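Local structure of ectoine dioxygenase (Sphingopyxis alaskensis, 4MHU) at residues D154-H159 and R194-C199; M167-M172 and F247-M252; Y150-F155 and L251-N256. The protein catalyses the iron- and 2-oxoglutarate-dependent hydroxylation of L-ectoine to 5-hydroxyectoine, a compatible solute that helps cells survive extreme osmotic stress. All blocks are in the same frame, centred on the assembly; numbering follows the deposited sequence.

Contact 1 (D154-H159 and R194-C199); sequences DFETWH and RTYLTC. With FE (Fe (III) ion), chain C.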
loop_
_atom_site.group_PDB
_atom_site.type_symbol
_atom_site.label_atom_id
_atom_site.label_comp_id
_atom_site.label_asym_id
_atom_site.label_seq_id
_atom_site.Cartn_x
_atom_site.Cartn_y
_atom_site.Cartn_z
ATOM N N ASP A 154 -5.627 -1.000 -6.115
ATOM C CA ASP A 154 -6.211 -1.007 -4.777
ATOM C C ASP A 154 -7.484 -0.190 -4.731
ATOM O O ASP A 154 -8.498 -0.675 -4.279
ATOM C CB ASP A 154 -5.216 -0.533 -3.722
ATOM C CG ASP A 154 -4.028 -1.483 -3.565
ATOM O OD1 ASP A 154 -4.105 -2.604 -4.115
ATOM O OD2 ASP A 154 -3.022 -1.122 -2.896
ATOM N N PHE A 155 -7.463 1.012 -5.261
ATOM C CA PHE A 155 -8.626 1.897 -5.111
ATOM C C PHE A 155 -9.918 1.329 -5.684
ATOM O O PHE A 155 -11.006 1.537 -5.135
ATOM C CB PHE A 155 -8.374 3.245 -5.783
ATOM C CG PHE A 155 -9.532 4.185 -5.680
ATOM C CD1 PHE A 155 -9.890 4.724 -4.456
ATOM C CD2 PHE A 155 -10.285 4.505 -6.788
ATOM C CE1 PHE A 155 -10.969 5.582 -4.343
ATOM C CE2 PHE A 155 -11.357 5.372 -6.692
ATOM C CZ PHE A 155 -11.704 5.913 -5.468
ATOM N N GLU A 156 -9.811 0.639 -6.810
ATOM C CA GLU A 156 -10.997 0.080 -7.453
ATOM C C GLU A 156 -11.717 -0.823 -6.463
ATOM O O GLU A 156 -12.936 -0.783 -6.380
ATOM C CB GLU A 156 -10.634 -0.670 -8.752
ATOM C CG GLU A 156 -11.833 -1.085 -9.599
ATOM C CD GLU A 156 -12.465 -2.401 -9.158
ATOM O OE1 GLU A 156 -11.928 -3.042 -8.235
ATOM O OE2 GLU A 156 -13.506 -2.795 -9.726
ATOM N N THR A 157 -10.968 -1.606 -5.697
ATOM C CA THR A 157 -11.572 -2.437 -4.635
ATOM C C THR A 157 -12.004 -1.612 -3.441
ATOM O O THR A 157 -13.060 -1.841 -2.882
ATOM C CB THR A 157 -10.627 -3.551 -4.158
ATOM O OG1 THR A 157 -10.458 -4.489 -5.209
ATOM C CG2 THR A 157 -11.183 -4.303 -2.980
ATOM N N TRP A 158 -11.182 -0.658 -3.030
ATOM C CA TRP A 158 -11.485 0.109 -1.823
ATOM C C TRP A 158 -12.773 0.874 -2.034
ATOM O O TRP A 158 -13.612 0.935 -1.148
ATOM C CB TRP A 158 -10.309 1.013 -1.424
ATOM C CG TRP A 158 -9.092 0.229 -0.971
ATOM C CD1 TRP A 158 -9.067 -1.080 -0.561
ATOM C CD2 TRP A 158 -7.745 0.697 -0.870
ATOM N NE1 TRP A 158 -7.788 -1.453 -0.218
ATOM C CE2 TRP A 158 -6.957 -0.382 -0.393
ATOM C CE3 TRP A 158 -7.115 1.914 -1.149
ATOM C CZ2 TRP A 158 -5.579 -0.273 -0.179
ATOM C CZ3 TRP A 158 -5.726 2.024 -0.925
ATOM C CH2 TRP A 158 -4.985 0.934 -0.462
ATOM N N HIS A 159 -12.951 1.390 -3.237
ATOM C CA HIS A 159 -14.180 2.090 -3.610
ATOM C C HIS A 159 -15.335 1.125 -3.596
ATOM O O HIS A 159 -16.255 1.263 -2.816
ATOM C CB HIS A 159 -14.027 2.681 -5.009
ATOM C CG HIS A 159 -15.139 3.582 -5.418
ATOM N ND1 HIS A 159 -15.407 4.776 -4.777
ATOM C CD2 HIS A 159 -16.022 3.493 -6.439
ATOM C CE1 HIS A 159 -16.435 5.361 -5.363
ATOM N NE2 HIS A 159 -16.825 4.607 -6.376
ATOM N N ARG A 194 -3.424 7.936 -13.158
ATOM C CA ARG A 194 -4.323 8.929 -13.805
ATOM C C ARG A 194 -5.418 8.365 -14.674
ATOM O O ARG A 194 -6.137 9.128 -15.302
ATOM C CB ARG A 194 -3.546 9.869 -14.695
ATOM C CG ARG A 194 -2.492 10.627 -13.940
ATOM C CD ARG A 194 -1.814 11.663 -14.811
ATOM N NE ARG A 194 -1.135 12.623 -13.956
ATOM C CZ ARG A 194 -1.757 13.544 -13.228
ATOM N NH1 ARG A 194 -3.085 13.619 -13.256
ATOM N NH2 ARG A 194 -1.056 14.378 -12.455
ATOM N N THR A 195 -5.519 7.047 -14.764
ATOM C CA THR A 195 -6.625 6.396 -15.493
ATOM C C THR A 195 -7.308 5.509 -14.518
ATOM O O THR A 195 -6.652 4.770 -13.817
ATOM C CB THR A 195 -6.139 5.458 -16.600
ATOM O OG1 THR A 195 -5.388 6.207 -17.540
ATOM C CG2 THR A 195 -7.299 4.796 -17.296
ATOM N N TYR A 196 -8.616 5.585 -14.458
ATOM C CA TYR A 196 -9.373 4.624 -13.663
ATOM C C TYR A 196 -9.817 3.575 -14.646
ATOM O O TYR A 196 -10.550 3.881 -15.588
ATOM C CB TYR A 196 -10.575 5.301 -13.025
ATOM C CG TYR A 196 -11.400 4.447 -12.146
ATOM C CD1 TYR A 196 -10.876 3.916 -10.975
ATOM C CD2 TYR A 196 -12.745 4.208 -12.442
ATOM C CE1 TYR A 196 -11.661 3.156 -10.127
ATOM C CE2 TYR A 196 -13.540 3.437 -11.607
ATOM C CZ TYR A 196 -13.006 2.916 -10.450
ATOM O OH TYR A 196 -13.804 2.158 -9.593
ATOM N N LEU A 197 -9.348 2.361 -14.441
ATOM C CA LEU A 197 -9.722 1.232 -15.266
ATOM C C LEU A 197 -10.847 0.514 -14.574
ATOM O O LEU A 197 -10.662 -0.023 -13.490
ATOM C CB LEU A 197 -8.549 0.284 -15.407
ATOM C CG LEU A 197 -8.720 -0.953 -16.277
ATOM C CD1 LEU A 197 -9.027 -0.582 -17.725
ATOM C CD2 LEU A 197 -7.475 -1.829 -16.208
ATOM N N THR A 198 -12.022 0.507 -15.185
ATOM C CA THR A 198 -13.157 -0.219 -14.607
ATOM C C THR A 198 -13.014 -1.719 -14.853
ATOM O O THR A 198 -12.503 -2.139 -15.897
ATOM C CB THR A 198 -14.494 0.296 -15.171
ATOM O OG1 THR A 198 -14.502 0.190 -16.616
ATOM C CG2 THR A 198 -14.698 1.774 -14.734
ATOM N N CYS A 199 -13.439 -2.516 -13.878
ATOM C CA CYS A 199 -13.541 -3.948 -14.054
ATOM C C CYS A 199 -14.987 -4.393 -14.394
ATOM O O CYS A 199 -15.972 -3.753 -13.952
ATOM C CB CYS A 199 -13.073 -4.649 -12.785
ATOM S SG CYS A 199 -11.352 -4.317 -12.346
HETATM FE FE FE C . -2.076 -4.067 -3.426
#

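Contact 2 (M167-M172 and F247-M252); sequences MRALSM and FDCNLM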
loop_
_atom_site.group_PDB
_atom_site.type_symbol
_atom_site.label_atom_id
_atom_site.label_comp_id
_atom_site.label_asym_id
_atom_site.label_seq_id
_atom_site.Cartn_x
_atom_site.Cartn_y
_atom_site.Cartn_z
ATOM N N MET A 167 -9.986 9.244 -4.705
ATOM C CA MET A 167 -8.607 8.807 -4.781
ATOM C C MET A 167 -7.781 9.728 -3.894
ATOM O O MET A 167 -7.171 10.685 -4.370
ATOM C CB MET A 167 -8.106 8.792 -6.226
ATOM C CG MET A 167 -8.830 7.767 -7.099
ATOM S SD MET A 167 -8.213 7.782 -8.787
ATOM C CE MET A 167 -9.214 6.556 -9.590
ATOM N N ARG A 168 -7.801 9.456 -2.592
ATOM C CA ARG A 168 -7.199 10.374 -1.629
ATOM C C ARG A 168 -6.518 9.535 -0.542
ATOM O O ARG A 168 -6.618 9.804 0.661
ATOM C CB ARG A 168 -8.276 11.379 -1.146
ATOM C CG ARG A 168 -8.008 12.209 0.103
ATOM C CD ARG A 168 -7.441 13.599 -0.132
ATOM N NE ARG A 168 -8.447 14.625 0.122
ATOM C CZ ARG A 168 -8.220 15.835 0.645
ATOM N NH1 ARG A 168 -7.008 16.242 1.013
ATOM N NH2 ARG A 168 -9.236 16.657 0.802
ATOM N N ALA A 169 -5.777 8.522 -0.993
ATOM C CA ALA A 169 -5.049 7.636 -0.082
ATOM C C ALA A 169 -3.787 7.090 -0.738
ATOM O O ALA A 169 -3.630 7.130 -1.961
ATOM C CB ALA A 169 -5.945 6.504 0.383
ATOM N N LEU A 170 -2.870 6.622 0.090
ATOM C CA LEU A 170 -1.650 6.104 -0.419
ATOM C C LEU A 170 -1.090 4.922 0.404
ATOM O O LEU A 170 -1.207 4.913 1.618
ATOM C CB LEU A 170 -0.664 7.262 -0.538
ATOM C CG LEU A 170 -0.058 7.875 0.697
ATOM C CD1 LEU A 170 0.984 6.983 1.349
ATOM C CD2 LEU A 170 0.580 9.203 0.335
ATOM N N SER A 171 -0.470 3.953 -0.273
ATOM C CA SER A 171 0.114 2.789 0.393
ATOM C C SER A 171 1.589 3.007 0.572
ATOM O O SER A 171 2.236 3.628 -0.266
ATOM C CB SER A 171 -0.145 1.484 -0.382
ATOM O OG SER A 171 -1.485 1.404 -0.894
ATOM N N MET A 172 2.112 2.497 1.684
ATOM C CA MET A 172 3.530 2.576 2.029
ATOM C C MET A 172 4.061 1.205 2.359
ATOM O O MET A 172 3.594 0.544 3.272
ATOM C CB MET A 172 3.743 3.435 3.246
ATOM C CG MET A 172 3.542 4.900 2.997
ATOM S SD MET A 172 4.648 5.831 4.062
ATOM C CE MET A 172 3.961 7.470 3.862
ATOM N N PHE A 247 3.016 4.561 -2.886
ATOM C CA PHE A 247 2.272 4.722 -4.129
ATOM C C PHE A 247 0.867 5.170 -3.934
ATOM O O PHE A 247 0.221 4.833 -2.954
ATOM C CB PHE A 247 2.335 3.479 -5.021
ATOM C CG PHE A 247 1.990 2.178 -4.346
ATOM C CD1 PHE A 247 2.897 1.534 -3.538
ATOM C CD2 PHE A 247 0.789 1.549 -4.608
ATOM C CE1 PHE A 247 2.591 0.304 -2.944
ATOM C CE2 PHE A 247 0.472 0.323 -4.022
ATOM C CZ PHE A 247 1.372 -0.301 -3.180
ATOM N N ASP A 248 0.402 5.957 -4.886
ATOM C CA ASP A 248 -1.002 6.311 -4.988
ATOM C C ASP A 248 -1.932 5.081 -4.900
ATOM O O ASP A 248 -1.606 4.016 -5.393
ATOM C CB ASP A 248 -1.242 7.018 -6.313
ATOM C CG ASP A 248 -2.638 7.515 -6.430
ATOM O OD1 ASP A 248 -3.037 8.373 -5.633
ATOM O OD2 ASP A 248 -3.391 7.007 -7.279
ATOM N N CYS A 249 -3.093 5.254 -4.291
ATOM C CA CYS A 249 -4.099 4.180 -4.124
ATOM C C CYS A 249 -4.573 3.532 -5.431
ATOM O O CYS A 249 -5.035 2.386 -5.420
ATOM C CB CYS A 249 -5.321 4.737 -3.376
ATOM S SG CYS A 249 -6.028 6.260 -4.104
ATOM N N ASN A 250 -4.474 4.260 -6.549
ATOM C CA ASN A 250 -4.982 3.786 -7.853
ATOM C C ASN A 250 -3.860 3.414 -8.850
ATOM O O ASN A 250 -4.114 3.217 -10.025
ATOM C CB ASN A 250 -5.895 4.854 -8.442
ATOM C CG ASN A 250 -6.637 4.402 -9.676
ATOM O OD1 ASN A 250 -7.263 3.359 -9.685
ATOM N ND2 ASN A 250 -6.581 5.203 -10.723
ATOM N N LEU A 251 -2.617 3.334 -8.378
ATOM C CA LEU A 251 -1.526 2.852 -9.215
ATOM C C LEU A 251 -1.772 1.370 -9.531
ATOM O O LEU A 251 -2.129 0.579 -8.656
ATOM C CB LEU A 251 -0.171 3.079 -8.525
ATOM C CG LEU A 251 1.152 2.964 -9.342
ATOM C CD1 LEU A 251 1.228 3.884 -10.544
ATOM C CD2 LEU A 251 2.384 3.184 -8.455
ATOM N N MET A 252 -1.620 1.008 -10.797
ATOM C CA MET A 252 -1.798 -0.365 -11.220
ATOM C C MET A 252 -0.504 -1.069 -10.925
ATOM O O MET A 252 0.547 -0.652 -11.425
ATOM C CB MET A 252 -2.088 -0.441 -12.730
ATOM C CG MET A 252 -2.393 -1.851 -13.220
ATOM S SD MET A 252 -3.886 -2.526 -12.444
ATOM C CE MET A 252 -5.103 -1.325 -12.935
#

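Contact 3 (Y150-F155 and L251-N256); sequences YWHSDF and LMHGSN. With FE (Fe (III) ion), chain C.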
loop_
_atom_site.group_PDB
_atom_site.type_symbol
_atom_site.label_atom_id
_atom_site.label_comp_id
_atom_site.label_asym_id
_atom_site.label_seq_id
_atom_site.Cartn_x
_atom_site.Cartn_y
_atom_site.Cartn_z
ATOM N N TYR A 150 -1.509 -10.747 -8.997
ATOM C CA TYR A 150 -1.819 -10.247 -10.335
ATOM C C TYR A 150 -2.143 -8.777 -10.278
ATOM O O TYR A 150 -2.579 -8.280 -9.246
ATOM C CB TYR A 150 -3.036 -10.996 -10.918
ATOM C CG TYR A 150 -3.252 -10.792 -12.406
ATOM C CD1 TYR A 150 -2.449 -11.420 -13.331
ATOM C CD2 TYR A 150 -4.282 -9.964 -12.884
ATOM C CE1 TYR A 150 -2.647 -11.255 -14.682
ATOM C CE2 TYR A 150 -4.503 -9.811 -14.246
ATOM C CZ TYR A 150 -3.686 -10.466 -15.130
ATOM O OH TYR A 150 -3.874 -10.306 -16.482
ATOM N N TRP A 151 -1.999 -8.122 -11.421
ATOM C CA TRP A 151 -2.238 -6.684 -11.576
ATOM C C TRP A 151 -3.601 -6.255 -11.048
ATOM O O TRP A 151 -4.595 -6.890 -11.369
ATOM C CB TRP A 151 -2.189 -6.291 -13.049
ATOM C CG TRP A 151 -0.984 -6.616 -13.711
ATOM C CD1 TRP A 151 -0.758 -7.684 -14.532
ATOM C CD2 TRP A 151 0.231 -5.870 -13.664
ATOM N NE1 TRP A 151 0.548 -7.655 -14.991
ATOM C CE2 TRP A 151 1.173 -6.549 -14.470
ATOM C CE3 TRP A 151 0.623 -4.708 -13.009
ATOM C CZ2 TRP A 151 2.480 -6.089 -14.632
ATOM C CZ3 TRP A 151 1.921 -4.250 -13.174
ATOM C CH2 TRP A 151 2.830 -4.929 -13.979
ATOM N N HIS A 152 -3.621 -5.170 -10.268
ATOM C CA HIS A 152 -4.852 -4.605 -9.721
ATOM C C HIS A 152 -4.640 -3.183 -9.252
ATOM O O HIS A 152 -3.523 -2.780 -8.926
ATOM C CB HIS A 152 -5.352 -5.423 -8.527
ATOM C CG HIS A 152 -4.458 -5.354 -7.317
ATOM N ND1 HIS A 152 -3.243 -6.012 -7.239
ATOM C CD2 HIS A 152 -4.620 -4.731 -6.124
ATOM C CE1 HIS A 152 -2.697 -5.791 -6.050
ATOM N NE2 HIS A 152 -3.512 -5.018 -5.354
ATOM N N SER A 153 -5.728 -2.426 -9.205
ATOM C CA SER A 153 -5.720 -1.147 -8.527
ATOM C C SER A 153 -6.394 -1.205 -7.174
ATOM O O SER A 153 -7.613 -1.366 -7.092
ATOM C CB SER A 153 -6.430 -0.096 -9.348
ATOM O OG SER A 153 -6.423 1.106 -8.613
ATOM N N ASP A 154 -5.627 -1.000 -6.115
ATOM C CA ASP A 154 -6.211 -1.007 -4.777
ATOM C C ASP A 154 -7.484 -0.190 -4.731
ATOM O O ASP A 154 -8.498 -0.675 -4.279
ATOM C CB ASP A 154 -5.216 -0.533 -3.722
ATOM C CG ASP A 154 -4.028 -1.483 -3.565
ATOM O OD1 ASP A 154 -4.105 -2.604 -4.115
ATOM O OD2 ASP A 154 -3.022 -1.122 -2.896
ATOM N N PHE A 155 -7.463 1.012 -5.261
ATOM C CA PHE A 155 -8.626 1.897 -5.111
ATOM C C PHE A 155 -9.918 1.329 -5.684
ATOM O O PHE A 155 -11.006 1.537 -5.135
ATOM C CB PHE A 155 -8.374 3.245 -5.783
ATOM C CG PHE A 155 -9.532 4.185 -5.680
ATOM C CD1 PHE A 155 -9.890 4.724 -4.456
ATOM C CD2 PHE A 155 -10.285 4.505 -6.788
ATOM C CE1 PHE A 155 -10.969 5.582 -4.343
ATOM C CE2 PHE A 155 -11.357 5.372 -6.692
ATOM C CZ PHE A 155 -11.704 5.913 -5.468
ATOM N N LEU A 251 -2.617 3.334 -8.378
ATOM C CA LEU A 251 -1.526 2.852 -9.215
ATOM C C LEU A 251 -1.772 1.370 -9.531
ATOM O O LEU A 251 -2.129 0.579 -8.656
ATOM C CB LEU A 251 -0.171 3.079 -8.525
ATOM C CG LEU A 251 1.152 2.964 -9.342
ATOM C CD1 LEU A 251 1.228 3.884 -10.544
ATOM C CD2 LEU A 251 2.384 3.184 -8.455
ATOM N N MET A 252 -1.620 1.008 -10.797
ATOM C CA MET A 252 -1.798 -0.365 -11.220
ATOM C C MET A 252 -0.504 -1.069 -10.925
ATOM O O MET A 252 0.547 -0.652 -11.425
ATOM C CB MET A 252 -2.088 -0.441 -12.730
ATOM C CG MET A 252 -2.393 -1.851 -13.220
ATOM S SD MET A 252 -3.886 -2.526 -12.444
ATOM C CE MET A 252 -5.103 -1.325 -12.935
ATOM N N HIS A 253 -0.575 -2.135 -10.129
ATOM C CA HIS A 253 0.616 -2.856 -9.720
ATOM C C HIS A 253 0.401 -4.308 -9.429
ATOM O O HIS A 253 -0.724 -4.795 -9.333
ATOM C CB HIS A 253 1.200 -2.206 -8.495
ATOM C CG HIS A 253 0.337 -2.341 -7.307
ATOM N ND1 HIS A 253 -0.831 -1.630 -7.169
ATOM C CD2 HIS A 253 0.450 -3.107 -6.204
ATOM C CE1 HIS A 253 -1.410 -1.964 -6.034
ATOM N NE2 HIS A 253 -0.656 -2.863 -5.435
ATOM N N GLY A 254 1.524 -5.007 -9.273
ATOM C CA GLY A 254 1.511 -6.453 -8.985
ATOM C C GLY A 254 2.902 -7.047 -8.965
ATOM O O GLY A 254 3.853 -6.345 -8.927
ATOM N N SER A 255 3.025 -8.356 -8.981
ATOM C CA SER A 255 4.331 -8.942 -8.815
ATOM C C SER A 255 4.363 -10.383 -9.298
ATOM O O SER A 255 3.363 -11.108 -9.207
ATOM C CB SER A 255 4.800 -8.820 -7.339
ATOM O OG SER A 255 4.244 -9.821 -6.499
ATOM N N ASN A 256 5.513 -10.787 -9.841
ATOM C CA ASN A 256 5.724 -12.182 -10.201
ATOM C C ASN A 256 5.873 -13.043 -8.921
ATOM O O ASN A 256 5.978 -12.538 -7.786
ATOM C CB ASN A 256 6.945 -12.335 -11.121
ATOM C CG ASN A 256 6.744 -11.689 -12.495
ATOM O OD1 ASN A 256 7.574 -10.922 -12.965
ATOM N ND2 ASN A 256 5.649 -12.000 -13.138
HETATM FE FE FE C . -2.076 -4.067 -3.426
#

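Contact 1 (D154-H159 and R194-C199)
F155, E156 and H159 form the side of the helix segment 154-159 that meets Y196 and C199, while D154 and W158 serve the active site. The segment thus exemplifies a helix with one working side and one packing side. D154 begins it, with OD1 bound to the iron at 2.6 Å; its CB lies over a face of the indole of W158, a residue important for ectoine stabilization, so metal and substrate functions meet within one turn. F155 extends the other way, CG opposite the backbone N (chi1 179°), and the edge of its ring brings CD2 to 3.9 Å from CE1 of Y196, the two side chains crossing nearly at a right angle. E156 starts in the same direction but bends at chi2 (-84°). Its CG comes 3.8 Å from the Y196 OH, and beyond the bend OE2 lies 3.6 Å from CB of C199. This buried carboxylate is answered from outside the pair: OE1 forms a salt bridge with R16 and OE2 a hydrogen bond with the hydroxyl of S15, which also bonds to the backbone N of C199. H159, one turn after F155, sets CB over a face of the F155 ring and CD2 4.1 Å from the Y196 OH. Hydrogen bonds to M164 O and D11 OD2 occupy both its ring nitrogens, which may bias the imidazole towards protonation. The axes of the helix segment and of strand 195-197 come no nearer than 9.4 Å and are inclined at 61°, a gap filled mainly by side chains. Strand 195-197 pairs antiparallel with strand 23-25 and sends L197 to M252 of strand 252-255, whereas the helix rests D154 and W158 on F268 and V270 of strand 264-273.

Contact 2 (M167-M172 and F247-M252)
F247 and S171 form an antiparallel hydrogen-bonded pair in the large sheet of the double-stranded beta-helix (cupin) fold, where strand 244-248 runs beside strand 169-175. Two bonds close the pair, F247 N to S171 O and S171 N to F247 O, each 2.9 Å long. The first torsion of F247 (51°) sets CG between its own backbone N and carbonyl carbon, which brings the ring under S171: CB of S171 stands over one face, 3.9 Å from the ring centroid, in a CH-pi contact. The same phenyl group meets the imidazole of H253, an iron ligand. D248, which forms an antiparallel non-hydrogen-bonded pair with L170, turns its carboxylate back on its own chain. OD2 accepts N250 N at 3.0 Å from above the carboxylate plane, an Asx turn set within a type I turn from D248 to L251, and also joins R26 in a salt bridge. C249 carries the ladder one step past the strand, its N donating to A169 O at 3.0 Å through a bent bond (139°), while SG lies 3.7 Å from CA of M167. N250 ends the sequence of contacts. Its amide is fixed from outside the pair, OD1 by the hydroxyl of S153 and ND2 by the carbonyls of H193 and T195; across this anchored group the extended M167 side chain passes obliquely, SD 3.8 Å from N250 CB.

Contact 3 (Y150-F155 and L251-N256)
H152 and H253 grip the iron from adjacent antiparallel strands, H152 NE2 at 2.6 Å and H253 NE2 at 2.7 Å; with D154 they make the facial triad of two histidines and one carboxylate, the HxD...H motif of 2-oxoglutarate-dependent dioxygenases. The two histidines are a hydrogen-bonded beta pair, H152 N reaching H253 O at 3.1 Å and H253 N reaching H152 O at 3.2 Å. Being directly paired, they project from the same face of the ladder, and equal first torsions (67°) turn both rings alike toward the iron, their planes inclined at 49°. Each ND1 is tied to a carbonyl two residues back in its own segment, H152 to Y150 O and H253 to L251 O, the latter lying in the imidazole plane; these second-shell carbonyls fix ring rotation and direct both NE2 atoms to the metal. The D154 carboxylate comes to the H253 ring edge, its plane almost perpendicular to the imidazole. Farther out, W151 lays CE3 3.6 Å from the carbonyl carbon of H253, beside G254, which has no side chain to intervene. On the face opposite the histidines, M252 folds back at chi2 and chi3, bringing CE 4.0 Å from S153 CB.

All three contacts are largely buried, and they differ in what carries them. Contact 2 lies nearest the centre of the chain and is chiefly a backbone ladder in the large sheet; contact 3 is a shorter ladder whose side chains hold the metal, with Y150 at its exposed rim; contact 1, farthest out, rests mainly on side-chain packing. Contacts 1 and 3 share D154 and F155, so one helix start serves both iron and outer packing, while contacts 2 and 3 share L251 and M252. Polar bonds join the sites: C249 O accepts from F155 N, and the N250 amide reaches into both of the other contacts. The turn after strand 244-248 thereby ties all three together.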